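Local coordinates for extracellular solute-binding protein, family 1 (Bifidobacterium longum subsp. infantis ATCC 15697, PDB 3QUF), which probably captures a solute outside the cell and delivers it to an ABC-type importer, as family 1 extracellular binding proteins do, at residues N183-G188 with F367-W372; G192-Y197 with T223-R228; T217-W222 with D399-L404. All coordinates share one frame; numbering follows the deposited sequence. Where two conformers were deposited one is given.

Interaction 1 of 3, residues N183-G188 with F367-W372; sequences NTQIAG and FYWVNW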
loop_
_atom_site.group_PDB
_atom_site.type_symbol
_atom_site.label_atom_id
_atom_site.label_comp_id
_atom_site.label_asym_id
_atom_site.label_seq_id
_atom_site.Cartn_x
_atom_site.Cartn_y
_atom_site.Cartn_z
ATOM N N ASN A 183 1.968 13.053 -9.638
ATOM C CA ASN A 183 1.074 13.021 -10.821
ATOM C C ASN A 183 0.053 11.933 -10.827
ATOM O O ASN A 183 -1.048 12.129 -11.325
ATOM C CB ASN A 183 1.898 12.811 -12.110
ATOM C CG ASN A 183 2.685 14.008 -12.480
ATOM O OD1 ASN A 183 2.551 15.066 -11.855
ATOM N ND2 ASN A 183 3.514 13.873 -13.509
ATOM N N THR A 184 0.448 10.774 -10.299
ATOM C CA THR A 184 -0.260 9.512 -10.470
ATOM C C THR A 184 -0.952 9.021 -9.206
ATOM O O THR A 184 -1.829 8.166 -9.264
ATOM C CB THR A 184 0.739 8.410 -10.829
ATOM O OG1 THR A 184 1.868 8.503 -9.943
ATOM C CG2 THR A 184 1.198 8.563 -12.278
ATOM N N GLN A 185 -0.528 9.541 -8.061
ATOM C CA GLN A 185 -1.084 9.116 -6.799
ATOM C C GLN A 185 -0.829 10.159 -5.733
ATOM O O GLN A 185 -0.013 11.076 -5.921
ATOM C CB GLN A 185 -0.462 7.776 -6.390
ATOM C CG GLN A 185 1.030 7.858 -6.299
ATOM C CD GLN A 185 1.701 6.541 -5.945
ATOM O OE1 GLN A 185 1.047 5.507 -5.764
ATOM N NE2 GLN A 185 3.011 6.584 -5.836
ATOM N N ILE A 186 -1.517 10.007 -4.618
ATOM C CA ILE A 186 -1.254 10.816 -3.423
ATOM C C ILE A 186 0.244 10.648 -3.131
ATOM O O ILE A 186 0.773 9.538 -3.223
ATOM C CB ILE A 186 -2.111 10.289 -2.261
ATOM C CG1 ILE A 186 -3.595 10.450 -2.643
ATOM C CG2 ILE A 186 -1.812 10.996 -0.958
ATOM C CD1 ILE A 186 -3.985 11.867 -2.817
ATOM N N ALA A 187 0.912 11.739 -2.747
ATOM C CA ALA A 187 2.341 11.711 -2.482
ATOM C C ALA A 187 2.681 10.725 -1.379
ATOM O O ALA A 187 2.071 10.729 -0.302
ATOM C CB ALA A 187 2.868 13.117 -2.095
ATOM N N GLY A 188 3.680 9.899 -1.640
ATOM C CA GLY A 188 4.157 8.946 -0.637
ATOM C C GLY A 188 4.723 9.626 0.616
ATOM O O GLY A 188 4.530 9.150 1.728
ATOM N N PHE A 367 3.208 0.396 8.565
ATOM C CA PHE A 367 3.055 0.720 7.165
ATOM C C PHE A 367 1.608 1.134 6.909
ATOM O O PHE A 367 0.669 0.615 7.541
ATOM C CB PHE A 367 3.461 -0.449 6.258
ATOM C CG PHE A 367 2.633 -1.716 6.448
ATOM C CD1 PHE A 367 3.008 -2.667 7.380
ATOM C CD2 PHE A 367 1.549 -1.976 5.623
ATOM C CE1 PHE A 367 2.274 -3.819 7.546
ATOM C CE2 PHE A 367 0.799 -3.136 5.776
ATOM C CZ PHE A 367 1.183 -4.063 6.730
ATOM N N TYR A 368 1.416 2.043 5.963
ATOM C CA TYR A 368 0.094 2.562 5.682
ATOM C C TYR A 368 0.037 3.131 4.270
ATOM O O TYR A 368 1.042 3.566 3.744
ATOM C CB TYR A 368 -0.294 3.652 6.703
ATOM C CG TYR A 368 -1.687 4.182 6.527
ATOM C CD1 TYR A 368 -2.779 3.345 6.681
ATOM C CD2 TYR A 368 -1.929 5.516 6.127
ATOM C CE1 TYR A 368 -4.075 3.788 6.519
ATOM C CE2 TYR A 368 -3.192 5.988 6.024
ATOM C CZ TYR A 368 -4.288 5.102 6.186
ATOM O OH TYR A 368 -5.577 5.515 6.032
ATOM N N TRP A 369 -1.162 3.126 3.711
ATOM C CA TRP A 369 -1.497 3.817 2.485
ATOM C C TRP A 369 -2.963 4.254 2.610
ATOM O O TRP A 369 -3.752 3.580 3.267
ATOM C CB TRP A 369 -1.292 2.887 1.270
ATOM C CG TRP A 369 -1.293 3.651 -0.024
ATOM C CD1 TRP A 369 -2.247 3.614 -1.011
ATOM C CD2 TRP A 369 -0.283 4.560 -0.474
ATOM N NE1 TRP A 369 -1.894 4.460 -2.042
ATOM C CE2 TRP A 369 -0.698 5.061 -1.724
ATOM C CE3 TRP A 369 0.917 5.032 0.080
ATOM C CZ2 TRP A 369 0.056 5.983 -2.436
ATOM C CZ3 TRP A 369 1.650 5.934 -0.623
ATOM C CH2 TRP A 369 1.214 6.411 -1.875
ATOM N N VAL A 370 -3.322 5.388 2.014
ATOM C CA VAL A 370 -4.721 5.841 2.049
ATOM C C VAL A 370 -5.540 5.031 1.025
ATOM O O VAL A 370 -5.458 5.279 -0.191
ATOM C CB VAL A 370 -4.873 7.331 1.798
ATOM C CG1 VAL A 370 -6.362 7.741 1.898
ATOM C CG2 VAL A 370 -4.086 8.180 2.888
ATOM N N ASN A 371 -6.313 4.084 1.519
ATOM C CA ASN A 371 -7.115 3.180 0.678
ATOM C C ASN A 371 -8.577 3.585 0.850
ATOM O O ASN A 371 -9.318 3.063 1.707
ATOM C CB ASN A 371 -6.837 1.706 1.042
ATOM C CG ASN A 371 -5.481 1.230 0.576
ATOM O OD1 ASN A 371 -4.652 0.719 1.367
ATOM N ND2 ASN A 371 -5.240 1.388 -0.678
ATOM N N TRP A 372 -9.014 4.568 0.074
ATOM C CA TRP A 372 -10.313 5.180 0.273
ATOM C C TRP A 372 -11.430 4.122 0.170
ATOM O O TRP A 372 -11.414 3.330 -0.762
ATOM C CB TRP A 372 -10.618 6.199 -0.797
ATOM C CG TRP A 372 -9.448 7.056 -1.227
ATOM C CD1 TRP A 372 -8.570 6.779 -2.213
ATOM C CD2 TRP A 372 -9.066 8.328 -0.695
ATOM N NE1 TRP A 372 -7.654 7.791 -2.336
ATOM C CE2 TRP A 372 -7.945 8.761 -1.420
ATOM C CE3 TRP A 372 -9.591 9.166 0.285
ATOM C CZ2 TRP A 372 -7.340 9.989 -1.191
ATOM C CZ3 TRP A 372 -8.969 10.377 0.517
ATOM C CH2 TRP A 372 -7.860 10.758 -0.194
#
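Where the chain leaves strand 367-368, W369 and W372 meet Q185, I186 and G188 of the loop that leads into helix 188-199; the contact thus joins the loop leaving that strand to the loop that starts the helix, about 7 Å between its centre and that of the chain. W369 carries most of it. Its CG is anti to the backbone N (chi1 -166°), and this sends the indole across the gap, with the six-membered ring foremost. W369 CH2 comes to 3.4 Å from I186 O, and W369 CZ2 lies 3.5 Å from Q185 OE1. Both oxygens approach the ring obliquely. The Q185 amide is turned 50° from the indole plane, and its extended chain runs roughly at a right angle to the tryptophan. At another corner of the same six-membered ring, G188 CA stands at the edge, 3.9 Å from W369 CZ3. W137 meets W369 edge-to-face, and R263 of strand 259-264 touches both W369 and Q185.

I186 turns to the second tryptophan. Its CG1 reaches the rim of the W372 indole, 4.0 Å from W372 CZ2 and close to the ring plane. One face of that indole is taken by its own neighbour V370, whose CG1 lies over the ring centre, so the methyl and the isoleucine meet W372 from different directions. The polar end of W372 is bound elsewhere, NE1 to S380 OG. Q387 of helix 376-391 bonds to both Q185 O and A187 N, fixing the loop backbone on which I186 is carried.

The two segments are therefore held by van der Waals packing, while conventional polar bonds go to third parties; the carbon-bound hydrogens of W369, faintly positive, probably suit the two nearby oxygens, a weak and hardly directional attraction.

Interaction 2 of 3, residues G192-Y197 with T223-R228; sequences GLLASY and TPVFKR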
loop_
_atom_site.group_PDB
_atom_site.type_symbol
_atom_site.label_atom_id
_atom_site.label_comp_id
_atom_site.label_asym_id
_atom_site.label_seq_id
_atom_site.Cartn_x
_atom_site.Cartn_y
_atom_site.Cartn_z
ATOM N N GLY A 192 3.328 9.093 4.382
ATOM C CA GLY A 192 4.203 8.708 5.499
ATOM C C GLY A 192 4.072 9.632 6.689
ATOM O O GLY A 192 4.081 9.201 7.852
ATOM N N LEU A 193 3.920 10.924 6.412
ATOM C CA LEU A 193 3.763 11.914 7.454
ATOM C C LEU A 193 2.405 11.798 8.126
ATOM O O LEU A 193 2.300 11.869 9.341
ATOM C CB LEU A 193 4.001 13.300 6.853
ATOM C CG LEU A 193 4.163 14.447 7.845
ATOM C CD1 LEU A 193 5.393 14.219 8.732
ATOM C CD2 LEU A 193 4.253 15.792 7.083
ATOM N N LEU A 194 1.371 11.576 7.323
ATOM C CA LEU A 194 0.029 11.299 7.796
ATOM C C LEU A 194 0.005 10.058 8.688
ATOM O O LEU A 194 -0.627 10.084 9.783
ATOM C CB LEU A 194 -0.921 11.130 6.604
ATOM C CG LEU A 194 -2.358 10.825 6.962
ATOM C CD1 LEU A 194 -3.045 12.005 7.669
ATOM C CD2 LEU A 194 -3.170 10.356 5.683
ATOM N N ALA A 195 0.711 9.009 8.257
ATOM C CA ALA A 195 0.730 7.740 8.968
ATOM C C ALA A 195 1.314 7.990 10.364
ATOM O O ALA A 195 0.791 7.508 11.359
ATOM C CB ALA A 195 1.540 6.699 8.215
ATOM N N SER A 196 2.363 8.792 10.418
ATOM C CA SER A 196 2.990 9.139 11.701
ATOM C C SER A 196 2.078 9.965 12.564
ATOM O O SER A 196 1.979 9.734 13.776
ATOM C CB SER A 196 4.282 9.870 11.439
ATOM O OG SER A 196 4.912 10.352 12.631
ATOM N N TYR A 197 1.439 10.974 11.982
ATOM C CA TYR A 197 0.451 11.780 12.702
ATOM C C TYR A 197 -0.534 10.937 13.462
ATOM O O TYR A 197 -0.822 11.222 14.618
ATOM C CB TYR A 197 -0.288 12.744 11.738
ATOM C CG TYR A 197 -1.510 13.415 12.296
ATOM C CD1 TYR A 197 -1.407 14.601 13.014
ATOM C CD2 TYR A 197 -2.770 12.888 12.075
ATOM C CE1 TYR A 197 -2.514 15.219 13.511
ATOM C CE2 TYR A 197 -3.909 13.534 12.571
ATOM C CZ TYR A 197 -3.750 14.699 13.291
ATOM O OH TYR A 197 -4.872 15.327 13.794
ATOM N N THR A 223 -5.521 18.626 7.847
ATOM C CA THR A 223 -4.981 20.010 7.868
ATOM C C THR A 223 -3.620 20.129 8.515
ATOM O O THR A 223 -2.715 20.688 7.915
ATOM C CB THR A 223 -5.946 21.016 8.508
ATOM O OG1 THR A 223 -7.164 20.995 7.778
ATOM C CG2 THR A 223 -5.355 22.407 8.467
ATOM N N PRO A 224 -3.452 19.590 9.737
ATOM C CA PRO A 224 -2.142 19.727 10.395
ATOM C C PRO A 224 -1.009 19.028 9.670
ATOM O O PRO A 224 0.138 19.451 9.755
ATOM C CB PRO A 224 -2.347 19.092 11.764
ATOM C CG PRO A 224 -3.582 18.277 11.676
ATOM C CD PRO A 224 -4.443 18.907 10.587
ATOM N N VAL A 225 -1.345 17.975 8.943
ATOM C CA VAL A 225 -0.350 17.242 8.175
ATOM C C VAL A 225 -0.004 18.010 6.925
ATOM O O VAL A 225 1.174 18.190 6.605
ATOM C CB VAL A 225 -0.805 15.792 7.884
ATOM C CG1 VAL A 225 0.329 14.970 7.167
ATOM C CG2 VAL A 225 -1.216 15.111 9.185
ATOM N N PHE A 226 -1.005 18.550 6.258
ATOM C CA PHE A 226 -0.776 19.410 5.116
ATOM C C PHE A 226 0.072 20.628 5.535
ATOM O O PHE A 226 0.889 21.090 4.759
ATOM C CB PHE A 226 -2.078 19.926 4.531
ATOM C CG PHE A 226 -2.768 19.000 3.528
ATOM C CD1 PHE A 226 -2.083 18.433 2.466
ATOM C CD2 PHE A 226 -4.128 18.773 3.625
ATOM C CE1 PHE A 226 -2.759 17.617 1.522
ATOM C CE2 PHE A 226 -4.798 17.987 2.696
ATOM C CZ PHE A 226 -4.105 17.412 1.645
ATOM N N LYS A 227 -0.146 21.148 6.736
ATOM C CA LYS A 227 0.616 22.317 7.213
ATOM C C LYS A 227 2.102 22.001 7.285
ATOM O O LYS A 227 2.946 22.827 6.907
ATOM C CB LYS A 227 0.140 22.802 8.586
ATOM C CG LYS A 227 -1.186 23.540 8.613
ATOM C CD LYS A 227 -1.351 24.317 9.957
ATOM C CE LYS A 227 -2.772 24.891 10.182
ATOM N NZ LYS A 227 -3.360 25.588 9.008
ATOM N N ARG A 228 2.436 20.825 7.812
ATOM C CA ARG A 228 3.825 20.437 7.941
ATOM C C ARG A 228 4.407 20.084 6.580
ATOM O O ARG A 228 5.552 20.430 6.262
ATOM C CB ARG A 228 3.979 19.297 8.938
ATOM C CG ARG A 228 3.518 19.661 10.345
ATOM C CD ARG A 228 4.238 20.936 10.877
ATOM N NE ARG A 228 5.695 20.795 10.795
ATOM C CZ ARG A 228 6.564 21.764 10.482
ATOM N NH1 ARG A 228 6.156 22.974 10.179
ATOM N NH2 ARG A 228 7.872 21.501 10.442
#
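V225 is the wedge between helices 188-199 and 223-234, pushing both methyls into the surface formed by L193, L194 and Y197. The short helical segments approach to 9.7 Å between axes, their directions 132° apart. Packing is closest around this valine. With CG1 anti to its own backbone N (chi1 -175°), that methyl settles against the opposing main chain, 3.6 Å from L194 N, and also touches L193 CG. The other methyl, CG2, rests over one face of the Y197 ring in a CH-pi contact, 4.0 Å from its centroid, and meets L194 CD1 at 3.9 Å. P224 CG adds a slanting touch, 3.7 Å from Y197 CE1.

Toward the R228 side the fit slackens. Only the root of the arginine takes part, R228 CB lying 4.0 Å from L193 CD2; beyond it the chain bends away and its guanidinium pairs with D161. Y197, partly exposed, likewise sends its polar end outside the pair, OH bonding to D221 OD1. With an alanine at this position the phenol is gone, which would probably leave a gap beside V225 CG2 and P224 CG and D221 without its hydroxyl partner. This is plain helix-to-helix packing within an alpha/beta lobe of the binding-protein fold, helix 223-234 laid steeply across helix 188-199 with V225 as the apolar centre.

Interaction 3 of 3, residues T217-W222 with D399-L404; sequences TFTKDW and DAAKAL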
loop_
_atom_site.group_PDB
_atom_site.type_symbol
_atom_site.label_atom_id
_atom_site.label_comp_id
_atom_site.label_asym_id
_atom_site.label_seq_id
_atom_site.Cartn_x
_atom_site.Cartn_y
_atom_site.Cartn_z
ATOM N N THR A 217 -13.012 14.564 10.190
ATOM C CA THR A 217 -13.018 15.153 8.862
ATOM C C THR A 217 -11.589 15.370 8.376
ATOM O O THR A 217 -10.661 15.379 9.154
ATOM C CB THR A 217 -13.736 16.515 8.846
ATOM O OG1 THR A 217 -13.020 17.466 9.659
ATOM C CG2 THR A 217 -15.212 16.356 9.303
ATOM N N PHE A 218 -11.433 15.551 7.080
ATOM C CA PHE A 218 -10.137 15.971 6.532
ATOM C C PHE A 218 -9.704 17.322 7.119
ATOM O O PHE A 218 -8.530 17.547 7.404
ATOM C CB PHE A 218 -10.189 16.025 5.002
ATOM C CG PHE A 218 -10.391 14.692 4.353
ATOM C CD1 PHE A 218 -9.333 13.814 4.197
ATOM C CD2 PHE A 218 -11.649 14.298 3.886
ATOM C CE1 PHE A 218 -9.520 12.596 3.637
ATOM C CE2 PHE A 218 -11.844 13.064 3.329
ATOM C CZ PHE A 218 -10.763 12.200 3.175
ATOM N N THR A 219 -10.650 18.247 7.295
ATOM C CA THR A 219 -10.321 19.519 7.907
ATOM C C THR A 219 -9.735 19.366 9.289
ATOM O O THR A 219 -8.791 20.069 9.631
ATOM C CB THR A 219 -11.554 20.436 7.946
ATOM O OG1 THR A 219 -11.944 20.686 6.596
ATOM C CG2 THR A 219 -11.230 21.769 8.651
ATOM N N LYS A 220 -10.273 18.450 10.082
ATOM C CA LYS A 220 -9.718 18.232 11.437
ATOM C C LYS A 220 -8.342 17.571 11.394
ATOM O O LYS A 220 -7.397 18.016 12.065
ATOM C CB LYS A 220 -10.662 17.404 12.310
ATOM C CG LYS A 220 -11.919 18.163 12.800
ATOM C CD LYS A 220 -12.866 17.205 13.575
ATOM C CE LYS A 220 -14.372 17.612 13.527
ATOM N NZ LYS A 220 -15.319 16.401 13.495
ATOM N N ASP A 221 -8.228 16.496 10.612
ATOM C CA ASP A 221 -7.046 15.617 10.734
ATOM C C ASP A 221 -5.990 15.759 9.667
ATOM O O ASP A 221 -4.814 15.546 9.953
ATOM C CB ASP A 221 -7.481 14.168 10.865
ATOM C CG ASP A 221 -7.942 13.830 12.270
ATOM O OD1 ASP A 221 -7.321 14.301 13.279
ATOM O OD2 ASP A 221 -8.933 13.103 12.343
ATOM N N TRP A 222 -6.367 16.070 8.434
ATOM C CA TRP A 222 -5.372 16.221 7.399
ATOM C C TRP A 222 -4.763 17.618 7.394
ATOM O O TRP A 222 -3.626 17.766 6.986
ATOM C CB TRP A 222 -5.916 15.893 6.015
ATOM C CG TRP A 222 -6.043 14.400 5.735
ATOM C CD1 TRP A 222 -6.391 13.411 6.627
ATOM C CD2 TRP A 222 -5.804 13.728 4.486
ATOM N NE1 TRP A 222 -6.419 12.195 5.993
ATOM C CE2 TRP A 222 -6.073 12.361 4.680
ATOM C CE3 TRP A 222 -5.427 14.158 3.220
ATOM C CZ2 TRP A 222 -5.942 11.409 3.655
ATOM C CZ3 TRP A 222 -5.317 13.214 2.187
ATOM C CH2 TRP A 222 -5.570 11.851 2.425
ATOM N N ASP A 399 -7.345 25.009 3.120
ATOM C CA ASP A 399 -8.132 24.992 1.872
ATOM C C ASP A 399 -8.089 23.622 1.202
ATOM O O ASP A 399 -9.104 23.151 0.691
ATOM C CB ASP A 399 -7.627 26.021 0.850
ATOM C CG ASP A 399 -7.855 27.481 1.279
ATOM O OD1 ASP A 399 -8.867 27.790 1.984
ATOM O OD2 ASP A 399 -7.003 28.326 0.868
ATOM N N ALA A 400 -6.912 23.008 1.155
ATOM C CA ALA A 400 -6.776 21.662 0.589
ATOM C C ALA A 400 -7.635 20.666 1.348
ATOM O O ALA A 400 -8.354 19.864 0.745
ATOM C CB ALA A 400 -5.323 21.210 0.613
ATOM N N ALA A 401 -7.578 20.714 2.678
ATOM C CA ALA A 401 -8.383 19.813 3.487
ATOM C C ALA A 401 -9.886 20.054 3.301
ATOM O O ALA A 401 -10.654 19.100 3.214
ATOM C CB ALA A 401 -7.978 19.894 4.961
ATOM N N LYS A 402 -10.288 21.319 3.199
ATOM C CA LYS A 402 -11.697 21.656 3.000
ATOM C C LYS A 402 -12.172 21.121 1.650
ATOM O O LYS A 402 -13.314 20.645 1.540
ATOM C CB LYS A 402 -11.934 23.166 3.092
ATOM C CG LYS A 402 -11.778 23.743 4.521
ATOM C CD LYS A 402 -11.935 25.272 4.544
ATOM C CE LYS A 402 -12.413 25.765 5.907
ATOM N NZ LYS A 402 -12.586 27.267 5.941
ATOM N N ALA A 403 -11.309 21.186 0.628
ATOM C CA ALA A 403 -11.673 20.634 -0.692
ATOM C C ALA A 403 -11.895 19.121 -0.662
ATOM O O ALA A 403 -12.823 18.595 -1.275
ATOM C CB ALA A 403 -10.646 21.002 -1.740
ATOM N N LEU A 404 -11.041 18.411 0.067
ATOM C CA LEU A 404 -11.227 16.988 0.269
ATOM C C LEU A 404 -12.542 16.677 1.011
ATOM O O LEU A 404 -13.250 15.779 0.621
ATOM C CB LEU A 404 -10.032 16.374 0.993
ATOM C CG LEU A 404 -8.742 16.255 0.154
ATOM C CD1 LEU A 404 -7.595 15.783 1.019
ATOM C CD2 LEU A 404 -8.924 15.307 -1.021
#
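L404 and F218 cross at about a right angle, the leucine laid over one face of the phenyl ring. L404 CB makes the CH-pi contact, 4.1 Å from the ring centroid and 23° off its normal, so it sits offset toward the rim. Further out, the same leucine swings to W222: L404 CD1 comes to 3.5 Å from W222 CE3, again crossing at roughly a right angle but meeting the indole obliquely. The two aromatic residues are themselves set against each other, F218 CD1 standing over the centre of the W222 ring, 3.5 Å above its plane. L404 thus touches both rings of a ready-made aromatic pair. The indole nitrogen of W222 is bonded to D208.

Nearer the backbones the small side chain of A401 lets helix 397-408 come close, with T219 CA and A401 CA 4.8 Å apart. A401 CB presses on the main chain, 3.4 Å from F218 O. At the margin, T219 OG1 sits beside the aliphatic part of K402, 3.7 Å from K402 CG, while its polar partner is the carboxylate of D405, which also accepts from F218 N. T217 is the N-cap of the short helix 218-221, its OG1 accepting from K220 N at 2.9 Å. Helix 223-234 and helix 376-391 enclose the same region, F226 and M379 touching L404. An alanine at the point of nearest approach, with larger apolar groups beside it, is characteristic of close helix packing, which here ties the last helix of the chain to helix 218-221, in what is probably the C-terminal lobe of the two-lobed binding-protein fold.

In the fold
The three contacts form a chain of packing running outward from the middle of the protein. Interaction 1, a loop against the end of a strand, is buried and the most central; interactions 2 and 3, helix against helix, have their centres about 17 and 22 Å from the chain centre, yet interaction 3 is buried and interaction 2 only partly. Interaction 1 relies on two indoles met by one main-chain and one amide oxygen and by aliphatic carbons, interaction 2 on branched aliphatics packed on a tyrosine face, with a partly exposed arginine at its margin, and interaction 3 on aromatic faces and a small alanine. V370, W372 and L194 all pack on W222. Successive helices 218-221 and 223-234 couple interactions 2 and 3, T223 N probably bonding to F218 O.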